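Local coordinates for HydG protein (Carboxydothermus hydrogenoformans, PDB 4RTB) that matures [FeFe]-hydrogenase as a radical SAM enzyme, probably cleaving tyrosine to supply the carbon monoxide and cyanide ligands, with a [4Fe-4S] cluster and S-adenosylmethionine as cofactors, at residues 24-29 against 211-216; 66-71 against 310-315; 285-290 against 296-301; 344-349 against 376-381. One frame throughout, in Å; residues are numbered along the deposited sequence.

How the contacts relate
Contacts 2 and 4 are buried, contact 1 is partly buried and contact 3 lies at the surface. In contact 1, helix 23-39 meets the start of helix 213-219; in contact 2, helix 62-70 lies against helix 303-316; contact 4 joins the end of strand 343-345 to helix 375-384. All three are apolar, with no hydrogen bond across them. Contact 3 lies within the loop from strand 281-283 to helix 303-316 and mixes charged, polar and aliphatic groups where that loop binds S-adenosylmethionine. Contacts 1, 2 and 3 all touch helix 257-275. Contacts 1 and 4 are farthest apart, their centres about 35 Å from each other on opposite sides of the chain's centre.

Contact 1 (24-29 against 211-216); sequences EIITLV and YNPEVY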
loop_
_atom_site.group_PDB
_atom_site.type_symbol
_atom_site.label_atom_id
_atom_site.label_comp_id
_atom_site.label_asym_id
_atom_site.label_seq_id
_atom_site.Cartn_x
_atom_site.Cartn_y
_atom_site.Cartn_z
ATOM N N GLU A 24 -0.541 24.668 0.647
ATOM C CA GLU A 24 -1.817 24.849 1.327
ATOM C C GLU A 24 -2.142 23.678 2.256
ATOM O O GLU A 24 -2.516 23.891 3.416
ATOM C CB GLU A 24 -2.934 25.047 0.297
ATOM C CG GLU A 24 -2.769 26.326 -0.532
ATOM C CD GLU A 24 -3.838 26.502 -1.598
ATOM O OE1 GLU A 24 -4.072 27.657 -2.015
ATOM O OE2 GLU A 24 -4.439 25.491 -2.024
ATOM N N ILE A 25 -1.963 22.455 1.755
ATOM C CA ILE A 25 -2.173 21.250 2.554
ATOM C C ILE A 25 -1.523 21.373 3.925
ATOM O O ILE A 25 -2.207 21.284 4.951
ATOM C CB ILE A 25 -1.613 19.994 1.862
ATOM C CG1 ILE A 25 -2.315 19.745 0.526
ATOM C CG2 ILE A 25 -1.748 18.785 2.766
ATOM C CD1 ILE A 25 -1.686 18.630 -0.282
ATOM N N ILE A 26 -0.212 21.620 3.934
ATOM C CA ILE A 26 0.534 21.695 5.188
ATOM C C ILE A 26 -0.048 22.749 6.122
ATOM O O ILE A 26 -0.096 22.535 7.333
ATOM C CB ILE A 26 2.028 21.997 4.966
ATOM C CG1 ILE A 26 2.632 21.011 3.974
ATOM C CG2 ILE A 26 2.794 21.931 6.279
ATOM C CD1 ILE A 26 2.859 21.613 2.632
ATOM N N THR A 27 -0.505 23.875 5.575
ATOM C CA THR A 27 -1.147 24.870 6.426
ATOM C C THR A 27 -2.388 24.237 7.048
ATOM O O THR A 27 -2.495 24.181 8.270
ATOM C CB THR A 27 -1.529 26.164 5.670
ATOM O OG1 THR A 27 -1.860 25.857 4.312
ATOM C CG2 THR A 27 -0.376 27.160 5.691
ATOM N N LEU A 28 -3.284 23.717 6.208
ATOM C CA LEU A 28 -4.531 23.107 6.674
ATOM C C LEU A 28 -4.292 22.088 7.786
ATOM O O LEU A 28 -4.722 22.291 8.927
ATOM C CB LEU A 28 -5.270 22.439 5.509
ATOM C CG LEU A 28 -6.513 21.603 5.836
ATOM C CD1 LEU A 28 -7.536 22.410 6.623
ATOM C CD2 LEU A 28 -7.137 21.051 4.562
ATOM N N VAL A 29 -3.581 21.012 7.451
ATOM C CA VAL A 29 -3.295 19.943 8.401
ATOM C C VAL A 29 -2.636 20.489 9.670
ATOM O O VAL A 29 -2.790 19.918 10.748
ATOM C CB VAL A 29 -2.401 18.843 7.761
ATOM C CG1 VAL A 29 -1.085 19.416 7.296
ATOM C CG2 VAL A 29 -2.161 17.695 8.730
ATOM N N TYR A 211 4.476 14.210 6.764
ATOM C CA TYR A 211 3.879 15.465 6.337
ATOM C C TYR A 211 4.254 16.610 7.265
ATOM O O TYR A 211 3.874 17.756 7.027
ATOM C CB TYR A 211 2.360 15.323 6.257
ATOM C CG TYR A 211 1.902 14.568 5.035
ATOM C CD1 TYR A 211 1.802 13.184 5.043
ATOM C CD2 TYR A 211 1.584 15.242 3.866
ATOM C CE1 TYR A 211 1.391 12.493 3.920
ATOM C CE2 TYR A 211 1.172 14.562 2.742
ATOM C CZ TYR A 211 1.078 13.190 2.773
ATOM O OH TYR A 211 0.669 12.521 1.651
ATOM N N ASN A 212 4.997 16.303 8.324
ATOM C CA ASN A 212 5.500 17.349 9.207
ATOM C C ASN A 212 6.910 17.749 8.806
ATOM O O ASN A 212 7.852 16.980 9.004
ATOM C CB ASN A 212 5.474 16.899 10.670
ATOM C CG ASN A 212 5.444 18.070 11.636
ATOM O OD1 ASN A 212 5.115 19.195 11.255
ATOM N ND2 ASN A 212 5.784 17.811 12.894
ATOM N N PRO A 213 7.058 18.958 8.241
ATOM C CA PRO A 213 8.361 19.468 7.799
ATOM C C PRO A 213 9.380 19.476 8.931
ATOM O O PRO A 213 10.580 19.373 8.682
ATOM C CB PRO A 213 8.049 20.897 7.343
ATOM C CG PRO A 213 6.588 20.899 7.060
ATOM C CD PRO A 213 5.984 19.944 8.037
ATOM N N GLU A 214 8.892 19.581 10.162
ATOM C CA GLU A 214 9.758 19.678 11.328
ATOM C C GLU A 214 10.373 18.330 11.706
ATOM O O GLU A 214 11.467 18.286 12.269
ATOM C CB GLU A 214 8.987 20.261 12.518
ATOM C CG GLU A 214 8.291 21.590 12.228
ATOM C CD GLU A 214 9.220 22.632 11.622
ATOM O OE1 GLU A 214 10.358 22.792 12.118
ATOM O OE2 GLU A 214 8.810 23.295 10.644
ATOM N N VAL A 215 9.678 17.236 11.402
ATOM C CA VAL A 215 10.237 15.910 11.649
ATOM C C VAL A 215 10.793 15.327 10.347
ATOM O O VAL A 215 11.673 14.463 10.368
ATOM C CB VAL A 215 9.193 14.941 12.283
ATOM C CG1 VAL A 215 8.307 15.683 13.272
ATOM C CG2 VAL A 215 8.350 14.264 11.224
ATOM N N TYR A 216 10.287 15.820 9.218
ATOM C CA TYR A 216 10.825 15.469 7.907
ATOM C C TYR A 216 12.258 15.966 7.784
ATOM O O TYR A 216 13.142 15.246 7.319
ATOM C CB TYR A 216 9.968 16.064 6.787
ATOM C CG TYR A 216 10.400 15.658 5.395
ATOM C CD1 TYR A 216 9.876 14.525 4.793
ATOM C CD2 TYR A 216 11.324 16.411 4.682
ATOM C CE1 TYR A 216 10.260 14.145 3.522
ATOM C CE2 TYR A 216 11.718 16.038 3.407
ATOM C CZ TYR A 216 11.181 14.905 2.834
ATOM O OH TYR A 216 11.563 14.527 1.570
#
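Ile26, in the first turn of helix 23-39, faces Tyr211 and Pro213 where a loop turns into helix 213-219; the backbones come closest at CA of Ile26 and CA of Tyr211, 7.2 Å apart. Residues 24-29 are helical throughout, with Val29 N bonded to Ile25 O at 2.9 Å. Across from them, Asn212 occupies the N-cap position. Its side chain makes no capping bond, but its carbonyl oxygen accepts from two amides of the new helix, Val215 N at 3.0 Å and Tyr216 N at 2.7 Å. Pro213 opens that helix, at a position where the missing N-H of proline costs no helical bond.

One methyl does most of the touching. Ile26 CG2 stands anti to the backbone N (chi1 of -53° sets CG1 beside it) and reaches the proline ring at Pro213 CG, 4.0 Å away, with Pro213 CD at 4.1 Å. The two side chains run past each other in opposite directions. Tyr211 meets the same methyl through its carbonyl oxygen, Ile26 CG2 to Tyr211 O being 4.4 Å, while its ring stays farther off, its OH hydrogen-bonded to His267 on helix 257-275. Ile26 also rests on Phe228 and Leu232 of helix 228-232, and Pro213 shares Phe228. The N-terminal helix thus packs on the outside of the radical SAM beta/alpha barrel, next to the segment that follows Glu209, a residue that binds S-adenosylmethionine.

Contact 2 (66-71 against 310-315); sequences GIAFAN and VALLRI
Leu312 divides its two methyls between neighbouring residues of the helix opposite: CD1 touches Phe69 CB at 3.6 Å, while CD2 meets Ala68 CB at 3.8 Å. CD1 also comes within 3.7 Å of Phe69 N, which brings the leucine fork right onto the backbone of helix 62-70. With CG anti to the backbone N (chi1 178°), the Phe69 ring is placed so that Leu312 CD1, resting on CB, lies at its edge, near the ring plane and not over a face. A cation-pi interaction with Lys305 engages the ring too.

The end of helix 62-70 is tied down by polar bonds. Asn71, the first residue to leave the helix, returns ND2 to Ile67 O at 2.9 Å in a nearly straight bond (172°), and Asn71 N bonds to the same oxygen. Lys308, one turn before Leu312, donates from NZ to Ala68 O and Asn71 O, which joins the two helices by hydrogen bonds as well as by packing. Farther out, Leu261 of helix 257-275 touches both Phe69 and Leu312, and Leu80 of helix 74-91 touches Leu312, so helices 257-275 and 74-91 pack against the two helices of the contact.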
loop_
_atom_site.group_PDB
_atom_site.type_symbol
_atom_site.label_atom_id
_atom_site.label_comp_id
_atom_site.label_asym_id
_atom_site.label_seq_id
_atom_site.Cartn_x
_atom_site.Cartn_y
_atom_site.Cartn_z
ATOM N N GLY A 66 -9.604 13.301 13.392
ATOM C CA GLY A 66 -8.475 13.534 14.272
ATOM C C GLY A 66 -8.793 13.168 15.707
ATOM O O GLY A 66 -8.017 12.482 16.375
ATOM N N ILE A 67 -9.947 13.632 16.177
ATOM C CA ILE A 67 -10.440 13.282 17.503
ATOM C C ILE A 67 -10.652 11.775 17.626
ATOM O O ILE A 67 -10.318 11.171 18.646
ATOM C CB ILE A 67 -11.757 14.018 17.809
ATOM C CG1 ILE A 67 -11.544 15.530 17.716
ATOM C CG2 ILE A 67 -12.288 13.629 19.180
ATOM C CD1 ILE A 67 -12.817 16.307 17.475
ATOM N N ALA A 68 -11.195 11.173 16.570
ATOM C CA ALA A 68 -11.464 9.739 16.545
ATOM C C ALA A 68 -10.183 8.936 16.722
ATOM O O ALA A 68 -10.182 7.879 17.353
ATOM C CB ALA A 68 -12.157 9.349 15.249
ATOM N N PHE A 69 -9.090 9.441 16.162
ATOM C CA PHE A 69 -7.811 8.771 16.319
ATOM C C PHE A 69 -7.216 9.021 17.699
ATOM O O PHE A 69 -6.783 8.089 18.378
ATOM C CB PHE A 69 -6.820 9.224 15.251
ATOM C CG PHE A 69 -5.467 8.601 15.396
ATOM C CD1 PHE A 69 -4.445 9.273 16.047
ATOM C CD2 PHE A 69 -5.225 7.329 14.910
ATOM C CE1 PHE A 69 -3.203 8.693 16.195
ATOM C CE2 PHE A 69 -3.986 6.744 15.054
ATOM C CZ PHE A 69 -2.973 7.426 15.698
ATOM N N ALA A 70 -7.197 10.289 18.096
ATOM C CA ALA A 70 -6.507 10.721 19.307
ATOM C C ALA A 70 -7.046 10.075 20.583
ATOM O O ALA A 70 -6.283 9.776 21.502
ATOM C CB ALA A 70 -6.576 12.238 19.424
ATOM N N ASN A 71 -8.358 9.858 20.632
ATOM C CA ASN A 71 -9.013 9.378 21.848
ATOM C C ASN A 71 -9.371 7.895 21.809
ATOM O O ASN A 71 -10.005 7.427 20.865
ATOM C CB ASN A 71 -10.279 10.194 22.113
ATOM C CG ASN A 71 -9.993 11.671 22.293
ATOM O OD1 ASN A 71 -9.906 12.167 23.417
ATOM N ND2 ASN A 71 -9.842 12.385 21.183
ATOM N N VAL A 310 -5.989 2.377 9.947
ATOM C CA VAL A 310 -6.530 1.737 8.745
ATOM C C VAL A 310 -8.056 1.846 8.713
ATOM O O VAL A 310 -8.663 1.898 7.635
ATOM C CB VAL A 310 -6.104 0.245 8.625
ATOM C CG1 VAL A 310 -4.743 0.026 9.263
ATOM C CG2 VAL A 310 -7.143 -0.689 9.235
ATOM N N ALA A 311 -8.670 1.909 9.893
ATOM C CA ALA A 311 -10.117 2.042 9.988
ATOM C C ALA A 311 -10.544 3.423 9.520
ATOM O O ALA A 311 -11.400 3.556 8.644
ATOM C CB ALA A 311 -10.587 1.795 11.409
ATOM N N LEU A 312 -9.936 4.445 10.113
ATOM C CA LEU A 312 -10.223 5.828 9.758
ATOM C C LEU A 312 -9.934 6.112 8.289
ATOM O O LEU A 312 -10.683 6.819 7.632
ATOM C CB LEU A 312 -9.421 6.775 10.644
ATOM C CG LEU A 312 -10.054 7.020 12.010
ATOM C CD1 LEU A 312 -9.041 7.599 12.971
ATOM C CD2 LEU A 312 -11.247 7.950 11.861
ATOM N N LEU A 313 -8.844 5.555 7.779
ATOM C CA LEU A 313 -8.511 5.702 6.370
ATOM C C LEU A 313 -9.558 5.034 5.488
ATOM O O LEU A 313 -9.969 5.599 4.472
ATOM C CB LEU A 313 -7.127 5.124 6.085
ATOM C CG LEU A 313 -5.966 6.104 6.255
ATOM C CD1 LEU A 313 -4.775 5.404 6.868
ATOM C CD2 LEU A 313 -5.593 6.718 4.915
ATOM N N ARG A 314 -9.995 3.840 5.876
ATOM C CA ARG A 314 -11.025 3.146 5.110
ATOM C C ARG A 314 -12.345 3.919 5.097
ATOM O O ARG A 314 -13.010 4.003 4.062
ATOM C CB ARG A 314 -11.257 1.734 5.658
ATOM C CG ARG A 314 -12.464 1.013 5.055
ATOM C CD ARG A 314 -12.166 0.345 3.710
ATOM N NE ARG A 314 -11.826 1.294 2.653
ATOM C CZ ARG A 314 -10.672 1.297 1.996
ATOM N NH1 ARG A 314 -9.744 0.394 2.276
ATOM N NH2 ARG A 314 -10.449 2.200 1.052
ATOM N N ILE A 315 -12.717 4.492 6.237
ATOM C CA ILE A 315 -14.003 5.174 6.342
ATOM C C ILE A 315 -13.950 6.574 5.717
ATOM O O ILE A 315 -14.966 7.087 5.252
ATOM C CB ILE A 315 -14.482 5.249 7.826
ATOM C CG1 ILE A 315 -15.957 5.662 7.914
ATOM C CG2 ILE A 315 -13.596 6.168 8.649
ATOM C CD1 ILE A 315 -16.188 7.135 8.231
#

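Contact 3 (285-290 against 296-301); sequences PRLKPA and SNDYKI. With SAM (S-adenosylmethionine), chain B.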
loop_
_atom_site.group_PDB
_atom_site.type_symbol
_atom_site.label_atom_id
_atom_site.label_comp_id
_atom_site.label_asym_id
_atom_site.label_seq_id
_atom_site.Cartn_x
_atom_site.Cartn_y
_atom_site.Cartn_z
ATOM N N PRO A 285 2.569 2.008 6.089
ATOM C CA PRO A 285 3.612 1.227 6.757
ATOM C C PRO A 285 4.008 1.777 8.125
ATOM O O PRO A 285 4.294 2.967 8.263
ATOM C CB PRO A 285 4.786 1.319 5.779
ATOM C CG PRO A 285 4.531 2.591 4.970
ATOM C CD PRO A 285 3.148 3.097 5.285
ATOM N N ARG A 286 4.013 0.910 9.132
ATOM C CA ARG A 286 4.568 1.272 10.426
ATOM C C ARG A 286 6.074 1.066 10.380
ATOM O O ARG A 286 6.571 0.210 9.649
ATOM C CB ARG A 286 3.934 0.454 11.557
ATOM C CG ARG A 286 3.665 -1.000 11.204
ATOM C CD ARG A 286 3.590 -1.866 12.450
ATOM N NE ARG A 286 2.436 -1.554 13.288
ATOM C CZ ARG A 286 2.254 -2.042 14.511
ATOM N NH1 ARG A 286 1.176 -1.711 15.208
ATOM N NH2 ARG A 286 3.155 -2.860 15.040
ATOM N N LEU A 287 6.795 1.863 11.156
ATOM C CA LEU A 287 8.251 1.835 11.147
ATOM C C LEU A 287 8.790 0.558 11.796
ATOM O O LEU A 287 8.494 0.260 12.955
ATOM C CB LEU A 287 8.792 3.080 11.850
ATOM C CG LEU A 287 10.262 3.153 12.248
ATOM C CD1 LEU A 287 11.170 3.028 11.036
ATOM C CD2 LEU A 287 10.505 4.461 12.979
ATOM N N LYS A 288 9.583 -0.184 11.028
ATOM C CA LYS A 288 10.081 -1.501 11.423
ATOM C C LYS A 288 11.576 -1.476 11.755
ATOM O O LYS A 288 12.271 -0.524 11.401
ATOM C CB LYS A 288 9.806 -2.507 10.299
ATOM C CG LYS A 288 8.357 -2.938 10.200
ATOM C CD LYS A 288 8.010 -3.924 11.302
ATOM C CE LYS A 288 6.508 -4.064 11.463
ATOM N NZ LYS A 288 6.053 -5.483 11.382
ATOM N N PRO A 289 12.076 -2.521 12.444
ATOM C CA PRO A 289 13.518 -2.624 12.707
ATOM C C PRO A 289 14.364 -2.644 11.433
ATOM O O PRO A 289 14.065 -3.398 10.505
ATOM C CB PRO A 289 13.643 -3.957 13.449
ATOM C CG PRO A 289 12.331 -4.133 14.110
ATOM C CD PRO A 289 11.318 -3.559 13.167
ATOM N N ALA A 290 15.413 -1.827 11.401
ATOM C CA ALA A 290 16.275 -1.739 10.227
ATOM C C ALA A 290 17.723 -2.100 10.545
ATOM O O ALA A 290 18.136 -2.100 11.706
ATOM C CB ALA A 290 16.206 -0.345 9.630
ATOM N N SER A 296 16.907 7.344 16.674
ATOM C CA SER A 296 16.688 7.102 18.097
ATOM C C SER A 296 15.281 7.488 18.544
ATOM O O SER A 296 14.514 6.637 18.997
ATOM C CB SER A 296 17.723 7.861 18.932
ATOM O OG SER A 296 17.603 9.261 18.746
ATOM N N ASN A 297 14.956 8.774 18.430
ATOM C CA ASN A 297 13.651 9.277 18.845
ATOM C C ASN A 297 12.534 8.575 18.082
ATOM O O ASN A 297 12.588 8.461 16.861
ATOM C CB ASN A 297 13.572 10.790 18.640
ATOM C CG ASN A 297 12.373 11.411 19.337
ATOM O OD1 ASN A 297 11.290 11.514 18.760
ATOM N ND2 ASN A 297 12.565 11.829 20.583
ATOM N N ASP A 298 11.529 8.094 18.804
ATOM C CA ASP A 298 10.516 7.240 18.197
ATOM C C ASP A 298 9.093 7.618 18.584
ATOM O O ASP A 298 8.862 8.301 19.581
ATOM C CB ASP A 298 10.770 5.778 18.581
ATOM C CG ASP A 298 11.155 4.921 17.393
ATOM O OD1 ASP A 298 10.718 5.235 16.265
ATOM O OD2 ASP A 298 11.891 3.930 17.587
ATOM N N TYR A 299 8.143 7.171 17.770
ATOM C CA TYR A 299 6.737 7.203 18.141
ATOM C C TYR A 299 6.189 5.788 18.012
ATOM O O TYR A 299 5.960 5.294 16.907
ATOM C CB TYR A 299 5.950 8.188 17.273
ATOM C CG TYR A 299 5.876 9.588 17.851
ATOM C CD1 TYR A 299 4.821 9.967 18.671
ATOM C CD2 TYR A 299 6.864 10.529 17.581
ATOM C CE1 TYR A 299 4.749 11.245 19.204
ATOM C CE2 TYR A 299 6.801 11.808 18.109
ATOM C CZ TYR A 299 5.742 12.161 18.920
ATOM O OH TYR A 299 5.676 13.432 19.447
ATOM N N LYS A 300 6.016 5.130 19.155
ATOM C CA LYS A 300 5.552 3.750 19.187
ATOM C C LYS A 300 4.123 3.644 18.676
ATOM O O LYS A 300 3.189 4.121 19.320
ATOM C CB LYS A 300 5.647 3.189 20.607
ATOM N N ILE A 301 3.956 3.026 17.511
ATOM C CA ILE A 301 2.626 2.818 16.955
ATOM C C ILE A 301 2.012 1.536 17.504
ATOM O O ILE A 301 2.382 0.437 17.088
ATOM C CB ILE A 301 2.651 2.738 15.420
ATOM C CG1 ILE A 301 3.479 3.879 14.839
ATOM C CG2 ILE A 301 1.234 2.768 14.870
ATOM C CD1 ILE A 301 2.948 5.238 15.189
HETATM N N SAM B . 13.856 5.058 -2.468
HETATM C CA SAM B . 12.488 5.488 -2.755
HETATM C C SAM B . 11.915 6.439 -1.709
HETATM O O SAM B . 12.531 6.736 -0.691
HETATM O OXT SAM B . 10.803 6.935 -1.869
HETATM C CB SAM B . 11.544 4.295 -2.893
HETATM C CG SAM B . 11.978 2.984 -2.237
HETATM S SD SAM B . 12.067 2.922 -0.430
HETATM C CE SAM B . 13.084 1.451 -0.293
HETATM C "C5'" SAM B . 10.530 2.068 -0.018
HETATM C "C4'" SAM B . 9.858 2.527 1.274
HETATM O "O4'" SAM B . 10.260 1.785 2.413
HETATM C "C3'" SAM B . 10.176 3.976 1.604
HETATM O "O3'" SAM B . 9.261 4.838 0.973
HETATM C "C2'" SAM B . 10.045 4.028 3.112
HETATM O "O2'" SAM B . 8.850 4.671 3.478
HETATM C "C1'" SAM B . 9.969 2.576 3.551
HETATM N N9 SAM B . 10.935 2.367 4.638
HETATM C C8 SAM B . 12.256 2.720 4.627
HETATM N N7 SAM B . 12.806 2.372 5.810
HETATM C C5 SAM B . 11.849 1.812 6.581
HETATM C C6 SAM B . 11.871 1.290 7.865
HETATM N N6 SAM B . 13.000 1.292 8.567
HETATM N N1 SAM B . 10.715 0.772 8.409
HETATM C C2 SAM B . 9.546 0.773 7.676
HETATM N N3 SAM B . 9.531 1.293 6.398
HETATM C C4 SAM B . 10.665 1.803 5.858
#
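Arg286 turns a face of its guanidinium to the carbonyl oxygen of Ile301, which sits over the flat group instead of accepting from its N-H groups. Arg286 NH1 is 3.1 Å from Ile301 O, yet the angle is too poor for a hydrogen bond, and CZ is 3.6 Å from the same oxygen. NH1 makes a salt bridge with Asp303 OD1, two residues past Ile301. A chi1 of 39° sets Arg286 CG between the backbone N and the carbonyl carbon, and a bend at chi3 helps bring the guanidinium to Ile301 O.

Leu287 stands between the cofactor and residues 296-301. Its CD1 lies to one side of the adenine plane of S-adenosylmethionine, 3.5 Å from N1, and its CD2 approaches Asp298 OD1 at 3.4 Å, methyl against carboxylate oxygen without a polar bond. Both segments belong to the loop between strand 281-283 and helix 303-316 of the beta/alpha barrel, and the adenine is read here by main-chain atoms, as in other radical SAM enzymes. Lys288 N donates to SAM N1 at 3.0 Å with an angle of 170°, and SAM N6 gives a weak bond back to Lys288 O at 3.4 Å. Ala290 CB lies 3.8 Å from N6. The Lys288 side chain leads elsewhere, with NZ in a salt bridge to Glu328 and a hydrogen bond to Arg327 O. On the protein side, the Leu287 side chain is also about 4 Å from that of Tyr114, another residue of the cofactor site.

Contact 4 (344-349 against 376-381); sequences MSAASR and AEIVEV
No flat side chain takes part where Met344 and Ala346 meet Ile378, so there are no ring faces or edges to match, and methyl groups do most of the touching. Ile378 CD1 sits against both partners: it reaches Met344 CE at 3.6 Å and Ala346 CB at 3.7 Å. The isoleucine comes in with its branch CG1-CD1, and CG1 itself is 3.9 Å from Ala346 CB. Met344 and Ile378 approach tip to tip. The thioether is extended up to SD and then bends at chi3 (51°), which brings CE round to the helix. Ala346 adds the short side chain that lets the backbone come near; its CA is 7.3 Å from the CA of Ile378.

Met344 lies on strand 343-345, which pairs in parallel with strand 321-324 and, as the last strand of the barrel, closes it against the first, 95-105. Main-chain bonds hold Met344 to Val97 and Phe99, and Ala346 to Phe99. Arg333 of helix 330-339 touches both Met344 and Ile378. On helix 375-384 the next residue, Val379, packs on Phe426 and Tyr429 of helix 419-432, which places the helix between the barrel and the C-terminal helices. With no directional bond between the two segments, nothing polar across the contact fixes the rotation of these side chains, and the packing depends on shape and on burial from water.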
loop_
_atom_site.group_PDB
_atom_site.type_symbol
_atom_site.label_atom_id
_atom_site.label_comp_id
_atom_site.label_asym_id
_atom_site.label_seq_id
_atom_site.Cartn_x
_atom_site.Cartn_y
_atom_site.Cartn_z
ATOM N N MET A 344 -1.967 -6.305 -0.253
ATOM C CA MET A 344 -1.042 -6.960 0.663
ATOM C C MET A 344 0.206 -7.509 -0.017
ATOM O O MET A 344 0.151 -7.980 -1.152
ATOM C CB MET A 344 -1.756 -8.101 1.376
ATOM C CG MET A 344 -1.965 -7.894 2.853
ATOM S SD MET A 344 -2.804 -9.338 3.507
ATOM C CE MET A 344 -1.750 -10.636 2.856
ATOM N N SER A 345 1.327 -7.464 0.696
ATOM C CA SER A 345 2.562 -8.069 0.216
ATOM C C SER A 345 2.720 -9.464 0.809
ATOM O O SER A 345 2.881 -9.618 2.019
ATOM C CB SER A 345 3.767 -7.199 0.575
ATOM O OG SER A 345 3.995 -7.202 1.973
ATOM N N ALA A 346 2.666 -10.478 -0.048
ATOM C CA ALA A 346 2.770 -11.855 0.406
ATOM C C ALA A 346 4.036 -12.513 -0.118
ATOM O O ALA A 346 4.414 -12.318 -1.274
ATOM C CB ALA A 346 1.552 -12.645 -0.024
ATOM N N ALA A 347 4.683 -13.293 0.743
ATOM C CA ALA A 347 5.917 -14.000 0.395
ATOM C C ALA A 347 6.985 -13.028 -0.100
ATOM O O ALA A 347 7.844 -13.382 -0.912
ATOM C CB ALA A 347 5.646 -15.067 -0.648
ATOM N N SER A 348 6.936 -11.807 0.426
ATOM C CA SER A 348 7.785 -10.709 -0.036
ATOM C C SER A 348 9.273 -10.918 0.278
ATOM O O SER A 348 9.632 -11.355 1.380
ATOM C CB SER A 348 7.317 -9.396 0.586
ATOM O OG SER A 348 7.554 -9.361 1.978
ATOM N N ARG A 349 10.135 -10.623 -0.693
ATOM C CA ARG A 349 11.565 -10.551 -0.415
ATOM C C ARG A 349 11.942 -9.070 -0.416
ATOM O O ARG A 349 11.651 -8.340 -1.369
ATOM C CB ARG A 349 12.409 -11.296 -1.445
ATOM C CG ARG A 349 12.058 -12.751 -1.608
ATOM C CD ARG A 349 12.119 -13.507 -0.309
ATOM N NE ARG A 349 11.838 -14.923 -0.481
ATOM C CZ ARG A 349 12.676 -15.879 -0.113
ATOM N NH1 ARG A 349 13.846 -15.562 0.436
ATOM N NH2 ARG A 349 12.339 -17.147 -0.290
ATOM N N ALA A 376 1.618 -19.998 -0.861
ATOM C CA ALA A 376 0.571 -21.008 -0.719
ATOM C C ALA A 376 0.029 -21.063 0.708
ATOM O O ALA A 376 -1.178 -21.193 0.916
ATOM C CB ALA A 376 1.094 -22.373 -1.136
ATOM N N GLU A 377 0.925 -20.958 1.685
ATOM C CA GLU A 377 0.536 -20.954 3.090
ATOM C C GLU A 377 -0.413 -19.805 3.414
ATOM O O GLU A 377 -1.496 -20.021 3.961
ATOM C CB GLU A 377 1.773 -20.877 3.990
ATOM C CG GLU A 377 2.314 -22.234 4.412
ATOM C CD GLU A 377 3.725 -22.161 4.965
ATOM O OE1 GLU A 377 4.034 -21.202 5.706
ATOM O OE2 GLU A 377 4.529 -23.064 4.650
ATOM N N ILE A 378 -0.014 -18.585 3.069
ATOM C CA ILE A 378 -0.818 -17.419 3.405
ATOM C C ILE A 378 -2.110 -17.397 2.593
ATOM O O ILE A 378 -3.095 -16.799 3.019
ATOM C CB ILE A 378 -0.035 -16.097 3.193
ATOM C CG1 ILE A 378 -0.404 -15.430 1.866
ATOM C CG2 ILE A 378 1.464 -16.327 3.302
ATOM C CD1 ILE A 378 -1.163 -14.134 2.033
ATOM N N VAL A 379 -2.110 -18.050 1.433
ATOM C CA VAL A 379 -3.333 -18.169 0.645
ATOM C C VAL A 379 -4.291 -19.120 1.348
ATOM O O VAL A 379 -5.496 -18.875 1.406
ATOM C CB VAL A 379 -3.052 -18.668 -0.788
ATOM C CG1 VAL A 379 -4.332 -19.137 -1.459
ATOM C CG2 VAL A 379 -2.393 -17.573 -1.607
ATOM N N GLU A 380 -3.735 -20.201 1.883
ATOM C CA GLU A 380 -4.484 -21.142 2.707
ATOM C C GLU A 380 -5.138 -20.413 3.881
ATOM O O GLU A 380 -6.358 -20.483 4.079
ATOM C CB GLU A 380 -3.550 -22.242 3.211
ATOM C CG GLU A 380 -4.150 -23.632 3.292
ATOM C CD GLU A 380 -3.084 -24.693 3.505
ATOM O OE1 GLU A 380 -1.885 -24.335 3.538
ATOM O OE2 GLU A 380 -3.441 -25.882 3.635
ATOM N N VAL A 381 -4.316 -19.702 4.648
ATOM C CA VAL A 381 -4.802 -18.951 5.798
ATOM C C VAL A 381 -5.887 -17.951 5.402
ATOM O O VAL A 381 -6.926 -17.871 6.055
ATOM C CB VAL A 381 -3.659 -18.200 6.508
ATOM C CG1 VAL A 381 -4.190 -17.440 7.714
ATOM C CG2 VAL A 381 -2.567 -19.173 6.927
#